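Local atomic coordinates of putative uncharacterized protein (Archaeoglobus fulgidus, PDB entry 4KPP), a protein that probably moves calcium across the membrane in exchange for protons, as a multi-helix transporter of the sodium/calcium exchanger family. Residues 109-114 with 276-281; 143-148 with 284-289; 149-154 with 162-167; 321-326 with 346-351. All blocks are in the same frame, centred on the assembly; numbering follows the deposited sequence.

Contact 1. Residues 109-114 with 276-281; sequences RLLIGI and NALISS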
loop_
_atom_site.group_PDB
_atom_site.type_symbol
_atom_site.label_atom_id
_atom_site.label_comp_id
_atom_site.label_asym_id
_atom_site.label_seq_id
_atom_site.Cartn_x
_atom_site.Cartn_y
_atom_site.Cartn_z
ATOM N N ARG A 109 2.831 -0.327 -8.194
ATOM C CA ARG A 109 2.266 -0.110 -9.521
ATOM C C ARG A 109 0.805 -0.542 -9.613
ATOM O O ARG A 109 0.006 0.090 -10.309
ATOM C CB ARG A 109 3.119 -0.791 -10.598
ATOM C CG ARG A 109 4.546 -0.256 -10.666
ATOM C CD ARG A 109 5.075 -0.210 -12.095
ATOM N NE ARG A 109 5.119 -1.532 -12.713
ATOM C CZ ARG A 109 6.135 -2.379 -12.594
ATOM N NH1 ARG A 109 7.196 -2.047 -11.873
ATOM N NH2 ARG A 109 6.088 -3.560 -13.193
ATOM N N LEU A 110 0.461 -1.606 -8.897
ATOM C CA LEU A 110 -0.916 -2.083 -8.850
ATOM C C LEU A 110 -1.804 -1.060 -8.160
ATOM O O LEU A 110 -2.956 -0.860 -8.543
ATOM C CB LEU A 110 -0.993 -3.411 -8.098
ATOM C CG LEU A 110 -2.357 -4.097 -8.039
ATOM C CD1 LEU A 110 -2.538 -5.041 -9.222
ATOM C CD2 LEU A 110 -2.540 -4.826 -6.714
ATOM N N LEU A 111 -1.254 -0.413 -7.139
ATOM C CA LEU A 111 -1.994 0.561 -6.351
ATOM C C LEU A 111 -2.426 1.739 -7.219
ATOM O O LEU A 111 -3.560 2.203 -7.140
ATOM C CB LEU A 111 -1.117 1.067 -5.210
ATOM C CG LEU A 111 -1.737 1.432 -3.862
ATOM C CD1 LEU A 111 -0.920 2.550 -3.235
ATOM C CD2 LEU A 111 -3.216 1.808 -3.951
ATOM N N ILE A 112 -1.512 2.224 -8.047
ATOM C CA ILE A 112 -1.811 3.350 -8.918
ATOM C C ILE A 112 -2.521 2.893 -10.182
ATOM O O ILE A 112 -3.572 3.426 -10.536
ATOM C CB ILE A 112 -0.534 4.134 -9.284
ATOM C CG1 ILE A 112 0.083 4.737 -8.021
ATOM C CG2 ILE A 112 -0.846 5.221 -10.314
ATOM C CD1 ILE A 112 1.364 5.481 -8.267
ATOM N N GLY A 113 -1.950 1.896 -10.853
ATOM C CA GLY A 113 -2.488 1.408 -12.109
ATOM C C GLY A 113 -3.893 0.848 -12.001
ATOM O O GLY A 113 -4.726 1.073 -12.877
ATOM N N ILE A 114 -4.156 0.118 -10.924
ATOM C CA ILE A 114 -5.470 -0.473 -10.701
ATOM C C ILE A 114 -6.281 0.314 -9.675
ATOM O O ILE A 114 -7.358 0.812 -9.983
ATOM C CB ILE A 114 -5.357 -1.949 -10.257
ATOM C CG1 ILE A 114 -4.736 -2.793 -11.373
ATOM C CG2 ILE A 114 -6.720 -2.501 -9.855
ATOM C CD1 ILE A 114 -5.545 -2.811 -12.658
ATOM N N ASN A 276 -7.679 10.344 -0.435
ATOM C CA ASN A 276 -6.643 10.730 0.521
ATOM C C ASN A 276 -5.896 9.512 1.049
ATOM O O ASN A 276 -4.680 9.548 1.225
ATOM C CB ASN A 276 -7.240 11.504 1.699
ATOM C CG ASN A 276 -7.557 12.942 1.355
ATOM O OD1 ASN A 276 -6.943 13.531 0.468
ATOM N ND2 ASN A 276 -8.522 13.521 2.063
ATOM N N ALA A 277 -6.640 8.439 1.295
ATOM C CA ALA A 277 -6.079 7.218 1.853
ATOM C C ALA A 277 -5.240 6.476 0.823
ATOM O O ALA A 277 -4.149 5.993 1.133
ATOM C CB ALA A 277 -7.195 6.319 2.389
ATOM N N LEU A 278 -5.754 6.384 -0.400
ATOM C CA LEU A 278 -5.043 5.705 -1.478
ATOM C C LEU A 278 -3.750 6.426 -1.843
ATOM O O LEU A 278 -2.746 5.794 -2.177
ATOM C CB LEU A 278 -5.930 5.581 -2.717
ATOM C CG LEU A 278 -7.157 4.676 -2.616
ATOM C CD1 LEU A 278 -7.799 4.538 -3.981
ATOM C CD2 LEU A 278 -6.789 3.313 -2.051
ATOM N N ILE A 279 -3.781 7.751 -1.786
ATOM C CA ILE A 279 -2.603 8.552 -2.099
ATOM C C ILE A 279 -1.573 8.455 -0.975
ATOM O O ILE A 279 -0.378 8.303 -1.231
ATOM C CB ILE A 279 -2.984 10.020 -2.377
ATOM C CG1 ILE A 279 -3.792 10.113 -3.678
ATOM C CG2 ILE A 279 -1.739 10.904 -2.430
ATOM C CD1 ILE A 279 -4.466 11.452 -3.904
ATOM N N SER A 280 -2.047 8.519 0.267
ATOM C CA SER A 280 -1.182 8.368 1.435
ATOM C C SER A 280 -0.617 6.952 1.540
ATOM O O SER A 280 0.509 6.760 1.991
ATOM C CB SER A 280 -1.933 8.731 2.721
ATOM O OG SER A 280 -1.110 8.536 3.858
ATOM N N SER A 281 -1.406 5.965 1.130
ATOM C CA SER A 281 -0.950 4.580 1.119
ATOM C C SER A 281 0.172 4.406 0.104
ATOM O O SER A 281 1.109 3.632 0.326
ATOM C CB SER A 281 -2.101 3.629 0.793
ATOM O OG SER A 281 -1.645 2.292 0.706
#
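The helices pass closest at L111 and L278, with their CA atoms 7.7 Å apart, a spacing wide enough for side chains to fill the gap. Both are buried helices of an exchanger-type membrane bundle: 109-114 runs in helix 96-127, within the first of the two sodium/calcium exchanger regions of the chain, and 276-281 in helix 271-285, within the second, so the contact joins the two halves of the protein. L111 does most of the bridging. Its CB points at the other helix and the two methyls divide the work. CD1 settles against backbone, 3.9 Å from L278 O and 4.0 Å from S281 C, while CD2 meets L278 CD2 at 4.3 Å, methyl against methyl. Helix 96-127 widens into a pi-type turn at 111-114, just where L111 projects. L278 comes in from the flank, and its carbonyl is also approached, weakly, by W116 NE1. No hydrogen bond crosses between the segments; L111 packs one methyl on backbone and the other on a methyl. S281 completes the contact at the CD1 end of L111. With OG anti to the backbone N (chi1 177°), the hydroxyl passes 4.0 Å from L111 CD1, and its polar needs are met elsewhere: S281 OG is hydrogen-bonded to Q285 NE2 and to E258 OE1.

Contact 2. Residues 143-148 with 284-289; sequences FFLFLA and NQWTLL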
loop_
_atom_site.group_PDB
_atom_site.type_symbol
_atom_site.label_atom_id
_atom_site.label_comp_id
_atom_site.label_asym_id
_atom_site.label_seq_id
_atom_site.Cartn_x
_atom_site.Cartn_y
_atom_site.Cartn_z
ATOM N N PHE A 143 4.385 16.463 -2.279
ATOM C CA PHE A 143 5.761 16.867 -2.015
ATOM C C PHE A 143 6.652 15.673 -1.686
ATOM O O PHE A 143 7.738 15.521 -2.248
ATOM C CB PHE A 143 5.792 17.875 -0.865
ATOM C CG PHE A 143 7.174 18.300 -0.461
ATOM C CD1 PHE A 143 7.827 19.314 -1.141
ATOM C CD2 PHE A 143 7.814 17.696 0.610
ATOM C CE1 PHE A 143 9.100 19.711 -0.768
ATOM C CE2 PHE A 143 9.080 18.086 0.988
ATOM C CZ PHE A 143 9.727 19.094 0.299
ATOM N N PHE A 144 6.189 14.827 -0.772
ATOM C CA PHE A 144 6.975 13.675 -0.349
ATOM C C PHE A 144 7.038 12.594 -1.412
ATOM O O PHE A 144 8.018 11.860 -1.501
ATOM C CB PHE A 144 6.458 13.116 0.974
ATOM C CG PHE A 144 6.956 13.868 2.166
ATOM C CD1 PHE A 144 8.231 13.635 2.658
ATOM C CD2 PHE A 144 6.166 14.823 2.783
ATOM C CE1 PHE A 144 8.704 14.332 3.750
ATOM C CE2 PHE A 144 6.634 15.522 3.875
ATOM C CZ PHE A 144 7.904 15.277 4.357
ATOM N N LEU A 145 5.989 12.508 -2.222
ATOM C CA LEU A 145 5.966 11.584 -3.348
ATOM C C LEU A 145 7.025 11.994 -4.362
ATOM O O LEU A 145 7.711 11.152 -4.936
ATOM C CB LEU A 145 4.585 11.585 -3.999
ATOM C CG LEU A 145 3.830 10.257 -4.051
ATOM C CD1 LEU A 145 4.209 9.370 -2.878
ATOM C CD2 LEU A 145 2.331 10.523 -4.060
ATOM N N PHE A 146 7.161 13.298 -4.566
ATOM C CA PHE A 146 8.140 13.825 -5.504
ATOM C C PHE A 146 9.567 13.563 -5.026
ATOM O O PHE A 146 10.421 13.160 -5.808
ATOM C CB PHE A 146 7.909 15.318 -5.724
ATOM C CG PHE A 146 8.658 15.884 -6.896
ATOM C CD1 PHE A 146 8.468 15.371 -8.168
ATOM C CD2 PHE A 146 9.536 16.947 -6.729
ATOM C CE1 PHE A 146 9.149 15.893 -9.252
ATOM C CE2 PHE A 146 10.220 17.476 -7.811
ATOM C CZ PHE A 146 10.026 16.947 -9.074
ATOM N N LEU A 147 9.820 13.781 -3.738
ATOM C CA LEU A 147 11.151 13.563 -3.176
ATOM C C LEU A 147 11.546 12.088 -3.163
ATOM O O LEU A 147 12.696 11.742 -3.444
ATOM C CB LEU A 147 11.248 14.132 -1.758
ATOM C CG LEU A 147 11.214 15.653 -1.608
ATOM C CD1 LEU A 147 11.681 16.049 -0.216
ATOM C CD2 LEU A 147 12.053 16.335 -2.683
ATOM N N ALA A 148 10.591 11.228 -2.821
ATOM C CA ALA A 148 10.827 9.790 -2.796
ATOM C C ALA A 148 11.119 9.271 -4.198
ATOM O O ALA A 148 11.987 8.418 -4.387
ATOM C CB ALA A 148 9.627 9.065 -2.200
ATOM N N ASN A 284 3.485 5.689 1.910
ATOM C CA ASN A 284 4.208 4.753 2.778
ATOM C C ASN A 284 4.809 3.570 2.020
ATOM O O ASN A 284 5.915 3.120 2.331
ATOM C CB ASN A 284 3.372 4.289 3.988
ATOM C CG ASN A 284 2.319 3.254 3.631
ATOM O OD1 ASN A 284 2.635 2.095 3.363
ATOM N ND2 ASN A 284 1.056 3.661 3.663
ATOM N N GLN A 285 4.092 3.081 1.013
ATOM C CA GLN A 285 4.583 1.953 0.229
ATOM C C GLN A 285 5.753 2.355 -0.669
ATOM O O GLN A 285 6.530 1.509 -1.113
ATOM C CB GLN A 285 3.452 1.308 -0.577
ATOM C CG GLN A 285 2.428 0.605 0.307
ATOM C CD GLN A 285 1.323 -0.071 -0.474
ATOM O OE1 GLN A 285 1.533 -1.115 -1.088
ATOM N NE2 GLN A 285 0.133 0.519 -0.448
ATOM N N TRP A 286 5.882 3.654 -0.911
ATOM C CA TRP A 286 6.937 4.169 -1.772
ATOM C C TRP A 286 8.027 4.832 -0.930
ATOM O O TRP A 286 8.931 5.474 -1.460
ATOM C CB TRP A 286 6.343 5.143 -2.795
ATOM C CG TRP A 286 7.231 5.505 -3.952
ATOM C CD1 TRP A 286 7.461 6.761 -4.438
ATOM C CD2 TRP A 286 7.992 4.611 -4.779
ATOM N NE1 TRP A 286 8.317 6.706 -5.508
ATOM C CE2 TRP A 286 8.660 5.400 -5.739
ATOM C CE3 TRP A 286 8.177 3.225 -4.801
ATOM C CZ2 TRP A 286 9.497 4.849 -6.707
ATOM C CZ3 TRP A 286 9.010 2.681 -5.763
ATOM C CH2 TRP A 286 9.658 3.492 -6.703
ATOM N N THR A 287 7.930 4.662 0.386
ATOM C CA THR A 287 8.934 5.171 1.321
ATOM C C THR A 287 9.281 4.136 2.392
ATOM O O THR A 287 10.318 3.477 2.314
ATOM C CB THR A 287 8.487 6.486 2.011
ATOM O OG1 THR A 287 7.201 6.307 2.622
ATOM C CG2 THR A 287 8.418 7.633 1.004
ATOM N N LEU A 288 8.403 3.999 3.384
ATOM C CA LEU A 288 8.613 3.075 4.498
ATOM C C LEU A 288 8.824 1.629 4.044
ATOM O O LEU A 288 9.657 0.912 4.603
ATOM C CB LEU A 288 7.443 3.147 5.486
ATOM C CG LEU A 288 7.571 2.271 6.738
ATOM C CD1 LEU A 288 8.677 2.779 7.660
ATOM C CD2 LEU A 288 6.247 2.178 7.481
ATOM N N LEU A 289 8.070 1.209 3.031
ATOM C CA LEU A 289 8.147 -0.157 2.529
ATOM C C LEU A 289 9.534 -0.468 1.975
ATOM O O LEU A 289 10.098 -1.526 2.255
ATOM C CB LEU A 289 7.099 -0.386 1.439
ATOM C CG LEU A 289 6.363 -1.731 1.424
ATOM C CD1 LEU A 289 5.923 -2.093 0.009
ATOM C CD2 LEU A 289 7.181 -2.860 2.041
#
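W286 brings the pyrrole end of its indole against A148, CD1 lying 3.9 Å from A148 CB, which approaches the ring obliquely. CG stands anti to the backbone N (chi1 -166°), which carries the indole across to helix 138-152. There L145 O comes to the ring edge, near its plane, 4.4 Å from W286 CD1, and L145 CD1 adds a looser apolar touch. The A148 methyl is shared: besides the indole it meets W286 O at 3.7 Å and T287 CG2, also at 3.7 Å. The short A148 side chain goes with a close backbone approach, the CA atoms of A148 and T287 being 6.5 Å apart. W286 and T287 form the break between helices 271-285 and 288-299, and N284 O spans it by accepting from both T287 N and L289 N. Outside the two segments W286 NE1 is hydrogen-bonded to T149 OG1 and T287 OG1 to V283 O, while K282 makes a cation-pi contact with the indole. Between the segments no hydrogen bond forms, so helix 138-152 meets the interrupted membrane helix mainly through methyls and ring carbons, with the carbonyls of W286 and L145 alongside, and the polar side-chain atoms of the break rely on other partners.

Contact 3. Residues 149-154 with 162-167; sequences TLYAFT and SPFDAL. With OLB ((2S)-2,3-dihydroxypropyl (9Z)-octadec-9-enoate), chain E.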
loop_
_atom_site.group_PDB
_atom_site.type_symbol
_atom_site.label_atom_id
_atom_site.label_comp_id
_atom_site.label_asym_id
_atom_site.label_seq_id
_atom_site.Cartn_x
_atom_site.Cartn_y
_atom_site.Cartn_z
ATOM N N THR A 149 10.389 9.795 -5.177
ATOM C CA THR A 149 10.545 9.367 -6.562
ATOM C C THR A 149 11.890 9.802 -7.140
ATOM O O THR A 149 12.570 9.018 -7.798
ATOM C CB THR A 149 9.399 9.893 -7.439
ATOM O OG1 THR A 149 8.160 9.356 -6.963
ATOM C CG2 THR A 149 9.597 9.482 -8.883
ATOM N N LEU A 150 12.269 11.050 -6.883
ATOM C CA LEU A 150 13.564 11.560 -7.318
ATOM C C LEU A 150 14.696 10.752 -6.702
ATOM O O LEU A 150 15.707 10.486 -7.353
ATOM C CB LEU A 150 13.722 13.037 -6.952
ATOM C CG LEU A 150 12.819 14.021 -7.698
ATOM C CD1 LEU A 150 13.176 15.452 -7.332
ATOM C CD2 LEU A 150 12.913 13.800 -9.201
ATOM N N TYR A 151 14.521 10.354 -5.447
ATOM C CA TYR A 151 15.531 9.545 -4.784
ATOM C C TYR A 151 15.549 8.120 -5.326
ATOM O O TYR A 151 16.608 7.508 -5.440
ATOM C CB TYR A 151 15.328 9.530 -3.269
ATOM C CG TYR A 151 16.536 9.008 -2.531
ATOM C CD1 TYR A 151 17.567 9.862 -2.161
ATOM C CD2 TYR A 151 16.657 7.658 -2.220
ATOM C CE1 TYR A 151 18.684 9.387 -1.493
ATOM C CE2 TYR A 151 17.768 7.176 -1.554
ATOM C CZ TYR A 151 18.777 8.043 -1.192
ATOM O OH TYR A 151 19.882 7.566 -0.526
ATOM N N ALA A 152 14.372 7.599 -5.662
ATOM C CA ALA A 152 14.253 6.233 -6.166
ATOM C C ALA A 152 14.890 6.072 -7.546
ATOM O O ALA A 152 15.269 4.968 -7.933
ATOM C CB ALA A 152 12.798 5.794 -6.188
ATOM N N PHE A 153 15.007 7.173 -8.285
ATOM C CA PHE A 153 15.680 7.146 -9.582
ATOM C C PHE A 153 17.182 6.893 -9.454
ATOM O O PHE A 153 17.850 6.603 -10.441
ATOM C CB PHE A 153 15.451 8.450 -10.352
ATOM C CG PHE A 153 14.172 8.475 -11.136
ATOM C CD1 PHE A 153 13.938 7.537 -12.128
ATOM C CD2 PHE A 153 13.210 9.449 -10.898
ATOM C CE1 PHE A 153 12.763 7.558 -12.858
ATOM C CE2 PHE A 153 12.039 9.472 -11.625
ATOM C CZ PHE A 153 11.816 8.526 -12.605
ATOM N N THR A 154 17.711 7.008 -8.240
ATOM C CA THR A 154 19.137 6.802 -8.010
ATOM C C THR A 154 19.440 5.341 -7.697
ATOM O O THR A 154 20.597 4.954 -7.558
ATOM C CB THR A 154 19.667 7.684 -6.863
ATOM O OG1 THR A 154 19.090 7.263 -5.621
ATOM C CG2 THR A 154 19.326 9.150 -7.113
ATOM N N SER A 162 21.016 0.535 -0.475
ATOM C CA SER A 162 21.906 0.483 0.684
ATOM C C SER A 162 21.178 0.728 2.008
ATOM O O SER A 162 20.047 1.219 2.017
ATOM C CB SER A 162 23.030 1.509 0.514
ATOM O OG SER A 162 22.518 2.826 0.610
ATOM N N PRO A 163 21.822 0.369 3.134
ATOM C CA PRO A 163 21.307 0.717 4.463
ATOM C C PRO A 163 21.045 2.215 4.610
ATOM O O PRO A 163 20.144 2.613 5.350
ATOM C CB PRO A 163 22.446 0.293 5.392
ATOM C CG PRO A 163 23.075 -0.859 4.693
ATOM C CD PRO A 163 22.962 -0.563 3.218
ATOM N N PHE A 164 21.831 3.032 3.912
ATOM C CA PHE A 164 21.642 4.476 3.934
ATOM C C PHE A 164 20.397 4.879 3.150
ATOM O O PHE A 164 19.670 5.786 3.559
ATOM C CB PHE A 164 22.871 5.203 3.376
ATOM C CG PHE A 164 22.733 6.701 3.371
ATOM C CD1 PHE A 164 22.969 7.435 4.523
ATOM C CD2 PHE A 164 22.353 7.372 2.219
ATOM C CE1 PHE A 164 22.835 8.810 4.526
ATOM C CE2 PHE A 164 22.217 8.748 2.215
ATOM C CZ PHE A 164 22.459 9.470 3.369
ATOM N N ASP A 165 20.165 4.213 2.023
ATOM C CA ASP A 165 18.952 4.426 1.239
ATOM C C ASP A 165 17.726 4.184 2.103
ATOM O O ASP A 165 16.792 4.984 2.110
ATOM C CB ASP A 165 18.904 3.486 0.034
ATOM C CG ASP A 165 19.897 3.863 -1.041
ATOM O OD1 ASP A 165 20.267 5.053 -1.126
ATOM O OD2 ASP A 165 20.302 2.965 -1.809
ATOM N N ALA A 166 17.744 3.073 2.830
ATOM C CA ALA A 166 16.649 2.715 3.717
ATOM C C ALA A 166 16.458 3.794 4.775
ATOM O O ALA A 166 15.330 4.155 5.107
ATOM C CB ALA A 166 16.910 1.367 4.366
ATOM N N LEU A 167 17.572 4.313 5.286
ATOM C CA LEU A 167 17.548 5.389 6.271
ATOM C C LEU A 167 16.852 6.625 5.703
ATOM O O LEU A 167 16.069 7.278 6.392
ATOM C CB LEU A 167 18.974 5.742 6.704
ATOM C CG LEU A 167 19.226 6.047 8.185
ATOM C CD1 LEU A 167 20.695 6.373 8.416
ATOM C CD2 LEU A 167 18.343 7.179 8.686
HETATM C C1 OLB E . 22.148 10.934 -2.997
HETATM C C2 OLB E . 21.532 11.579 -4.192
HETATM C C3 OLB E . 20.131 11.979 -3.872
HETATM C C4 OLB E . 19.744 13.163 -4.693
HETATM C C5 OLB E . 18.641 12.792 -5.625
HETATM O O19 OLB E . 22.287 11.573 -1.965
HETATM O O20 OLB E . 22.571 9.629 -3.047
HETATM C C21 OLB E . 23.194 9.085 -1.945
HETATM C C22 OLB E . 23.121 7.600 -2.035
HETATM O O23 OLB E . 22.821 7.246 -3.332
HETATM C C24 OLB E . 24.434 7.015 -1.638
HETATM C C6 OLB E . 17.339 12.839 -4.900
HETATM C C7 OLB E . 17.044 14.240 -4.482
HETATM C C8 OLB E . 15.598 14.360 -4.136
HETATM C C9 OLB E . 15.300 13.524 -2.938
HETATM C C10 OLB E . 15.507 14.092 -1.576
HETATM C C11 OLB E . 15.994 13.220 -0.468
HETATM C C12 OLB E . 16.404 14.088 0.675
HETATM C C13 OLB E . 17.376 13.364 1.546
HETATM C C14 OLB E . 18.682 13.214 0.847
HETATM C C15 OLB E . 19.625 12.498 1.755
HETATM C C16 OLB E . 20.895 12.172 1.040
HETATM C C17 OLB E . 21.595 13.430 0.651
HETATM C C18 OLB E . 23.021 13.386 1.088
#
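At the edge of the Y151 ring, near its plane, sits D165 OD1; one face carries T154 OG1, 4.1 Å above the ring centre, and F169 packs edge-to-face. The lipid-like monoolein approaches this ring obliquely, its C3 3.7 Å from Y151 CD1. F164 receives the same molecule at its own edge, where C16 lies in plane, while Y151 OH comes up 3.7 Å from F164 CD2. Y151 OH donates at 2.6 Å to D165 OD1, which accepts through its anti lone pair, with ring and carboxylate planes 80° apart. The other oxygen, OD2, takes S162 N at 2.9 Å from above the carboxylate plane and is salt-bridged to K158, which probably favours the charged carboxylate. T154 OG1 is held over the ring by its bond to Y151 O, which also accepts T154 N. D165 N returns a bond to S162 OG, 3.1 Å, completing a capping box at the start of helix 163-182, here tied by the tyrosine to helix 138-152 across a short membrane-helix hairpin.

Contact 4. Residues 321-326 with 346-351; sequences AAQSLF and LLFIVQ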
loop_
_atom_site.group_PDB
_atom_site.type_symbol
_atom_site.label_atom_id
_atom_site.label_comp_id
_atom_site.label_asym_id
_atom_site.label_seq_id
_atom_site.Cartn_x
_atom_site.Cartn_y
_atom_site.Cartn_z
ATOM N N ALA A 321 9.289 4.018 -10.539
ATOM C CA ALA A 321 9.616 5.418 -10.305
ATOM C C ALA A 321 9.024 6.286 -11.413
ATOM O O ALA A 321 8.525 7.382 -11.157
ATOM C CB ALA A 321 11.115 5.602 -10.234
ATOM N N ALA A 322 9.082 5.778 -12.641
ATOM C CA ALA A 322 8.538 6.480 -13.796
ATOM C C ALA A 322 7.029 6.652 -13.672
ATOM O O ALA A 322 6.504 7.743 -13.899
ATOM C CB ALA A 322 8.889 5.745 -15.083
ATOM N N GLN A 323 6.340 5.574 -13.306
ATOM C CA GLN A 323 4.901 5.629 -13.081
ATOM C C GLN A 323 4.563 6.604 -11.959
ATOM O O GLN A 323 3.535 7.280 -12.000
ATOM C CB GLN A 323 4.351 4.247 -12.728
ATOM C CG GLN A 323 2.833 4.214 -12.591
ATOM C CD GLN A 323 2.341 3.033 -11.779
ATOM O OE1 GLN A 323 2.975 2.631 -10.804
ATOM N NE2 GLN A 323 1.210 2.467 -12.179
ATOM N N SER A 324 5.438 6.669 -10.959
ATOM C CA SER A 324 5.211 7.517 -9.793
ATOM C C SER A 324 5.411 8.992 -10.119
ATOM O O SER A 324 4.749 9.855 -9.546
ATOM C CB SER A 324 6.120 7.094 -8.636
ATOM O OG SER A 324 5.912 5.731 -8.310
ATOM N N LEU A 325 6.329 9.274 -11.039
ATOM C CA LEU A 325 6.535 10.630 -11.525
ATOM C C LEU A 325 5.268 11.100 -12.227
ATOM O O LEU A 325 4.776 12.205 -11.987
ATOM C CB LEU A 325 7.700 10.665 -12.513
ATOM C CG LEU A 325 8.664 11.851 -12.442
ATOM C CD1 LEU A 325 9.284 12.123 -13.813
ATOM C CD2 LEU A 325 7.987 13.096 -11.883
ATOM N N PHE A 326 4.746 10.245 -13.097
ATOM C CA PHE A 326 3.522 10.530 -13.827
ATOM C C PHE A 326 2.335 10.693 -12.879
ATOM O O PHE A 326 1.445 11.513 -13.118
ATOM C CB PHE A 326 3.257 9.422 -14.846
ATOM C CG PHE A 326 2.075 9.680 -15.729
ATOM C CD1 PHE A 326 2.029 10.809 -16.531
ATOM C CD2 PHE A 326 1.012 8.789 -15.764
ATOM C CE1 PHE A 326 0.936 11.049 -17.353
ATOM C CE2 PHE A 326 -0.076 9.020 -16.580
ATOM C CZ PHE A 326 -0.117 10.151 -17.376
ATOM N N LEU A 346 -4.482 2.072 -18.646
ATOM C CA LEU A 346 -3.941 1.526 -19.890
ATOM C C LEU A 346 -2.428 1.321 -19.855
ATOM O O LEU A 346 -1.937 0.242 -20.183
ATOM C CB LEU A 346 -4.326 2.409 -21.081
ATOM C CG LEU A 346 -5.824 2.508 -21.384
ATOM C CD1 LEU A 346 -6.072 3.396 -22.596
ATOM C CD2 LEU A 346 -6.425 1.125 -21.588
ATOM N N LEU A 347 -1.694 2.354 -19.456
ATOM C CA LEU A 347 -0.236 2.278 -19.408
ATOM C C LEU A 347 0.256 1.174 -18.471
ATOM O O LEU A 347 1.341 0.623 -18.663
ATOM C CB LEU A 347 0.360 3.629 -19.008
ATOM C CG LEU A 347 0.289 4.717 -20.082
ATOM C CD1 LEU A 347 0.776 6.052 -19.539
ATOM C CD2 LEU A 347 1.097 4.309 -21.303
ATOM N N PHE A 348 -0.553 0.852 -17.465
ATOM C CA PHE A 348 -0.239 -0.231 -16.542
ATOM C C PHE A 348 -0.453 -1.598 -17.187
ATOM O O PHE A 348 0.475 -2.400 -17.277
ATOM C CB PHE A 348 -1.078 -0.119 -15.265
ATOM C CG PHE A 348 -0.939 -1.301 -14.346
ATOM C CD1 PHE A 348 0.151 -1.410 -13.495
ATOM C CD2 PHE A 348 -1.898 -2.307 -14.336
ATOM C CE1 PHE A 348 0.283 -2.500 -12.654
ATOM C CE2 PHE A 348 -1.772 -3.398 -13.495
ATOM C CZ PHE A 348 -0.680 -3.495 -12.653
ATOM N N ILE A 349 -1.680 -1.857 -17.632
ATOM C CA ILE A 349 -2.038 -3.171 -18.165
ATOM C C ILE A 349 -1.313 -3.522 -19.463
ATOM O O ILE A 349 -1.093 -4.696 -19.753
ATOM C CB ILE A 349 -3.569 -3.328 -18.355
ATOM C CG1 ILE A 349 -4.140 -2.176 -19.189
ATOM C CG2 ILE A 349 -4.266 -3.423 -17.003
ATOM C CD1 ILE A 349 -4.306 -2.494 -20.663
ATOM N N VAL A 350 -0.946 -2.508 -20.239
ATOM C CA VAL A 350 -0.189 -2.733 -21.466
ATOM C C VAL A 350 1.155 -3.384 -21.151
ATOM O O VAL A 350 1.572 -4.326 -21.828
ATOM C CB VAL A 350 0.020 -1.423 -22.262
ATOM C CG1 VAL A 350 1.190 -1.555 -23.221
ATOM C CG2 VAL A 350 -1.249 -1.048 -23.014
ATOM N N GLN A 351 1.814 -2.893 -20.104
ATOM C CA GLN A 351 3.103 -3.429 -19.681
ATOM C C GLN A 351 2.944 -4.850 -19.166
ATOM O O GLN A 351 3.834 -5.688 -19.319
ATOM C CB GLN A 351 3.723 -2.543 -18.595
ATOM C CG GLN A 351 5.166 -2.896 -18.239
ATOM C CD GLN A 351 5.275 -3.821 -17.038
ATOM O OE1 GLN A 351 4.604 -3.627 -16.022
ATOM N NE2 GLN A 351 6.125 -4.834 -17.151
#
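Q323 reaches toward F348 along an extended chain, with CG anti to the backbone N (chi1 -175°) and CD nearly anti to CA. CB points at helix 338-353 without touching residues 346-351, and CG carries the chain on in the same direction. At CD the amide opens in two directions. I112 of helix 96-127 lies against this amide end, and Y367 of helix 357-377 also packs on the side chain. OE1 turns over the backbone of R109, and NE2 carries the contact, 4.2 Å from F348 CD1, an oblique approach to the ring. That nitrogen is already engaged, since NE2 is hydrogen-bonded to R109 O, which helps set the rotation of the amide and places its N-H end beside the phenyl. Helices 311-331 and 338-353 form a membrane hairpin in the second exchanger region of the chain, and the calcium ion is held where the two helices join, by I330 and E340 of the helix ends and D333 and K335 between. F326, one turn further along from Q323, lies nearer that end: its side chain is about 4 Å from that of I330 and about 9 Å from the calcium, between nearest atoms. The F326 ring reaches toward the other helix, where CE2 meets L347 CD1 at 4.3 Å, the methyl coming obliquely to the ring.

R109 connects contacts 1 and 4: its NH2 probably bonds to Q351 OE1 (3.2 Å). Contacts 1 and 2 follow one another on helix 271-285, centres 12 Å apart, L111 CD1 lying 3.6 Å from Q285 NE2. W286 reaches into two further contacts, with CZ2 3.5 Å from A152 CB of contact 3 and 3.6 Å from A321 CA of contact 4. T149 also presses CG2 on A321 O at 3.3 Å, joining 3 to 4. Contact 3 borders the monoolein on the surface, whereas contact 4 lies nearest the bound calcium; in contact 2 the side chain of L145 is about 13 Å from the bound calcium ion, between nearest atoms.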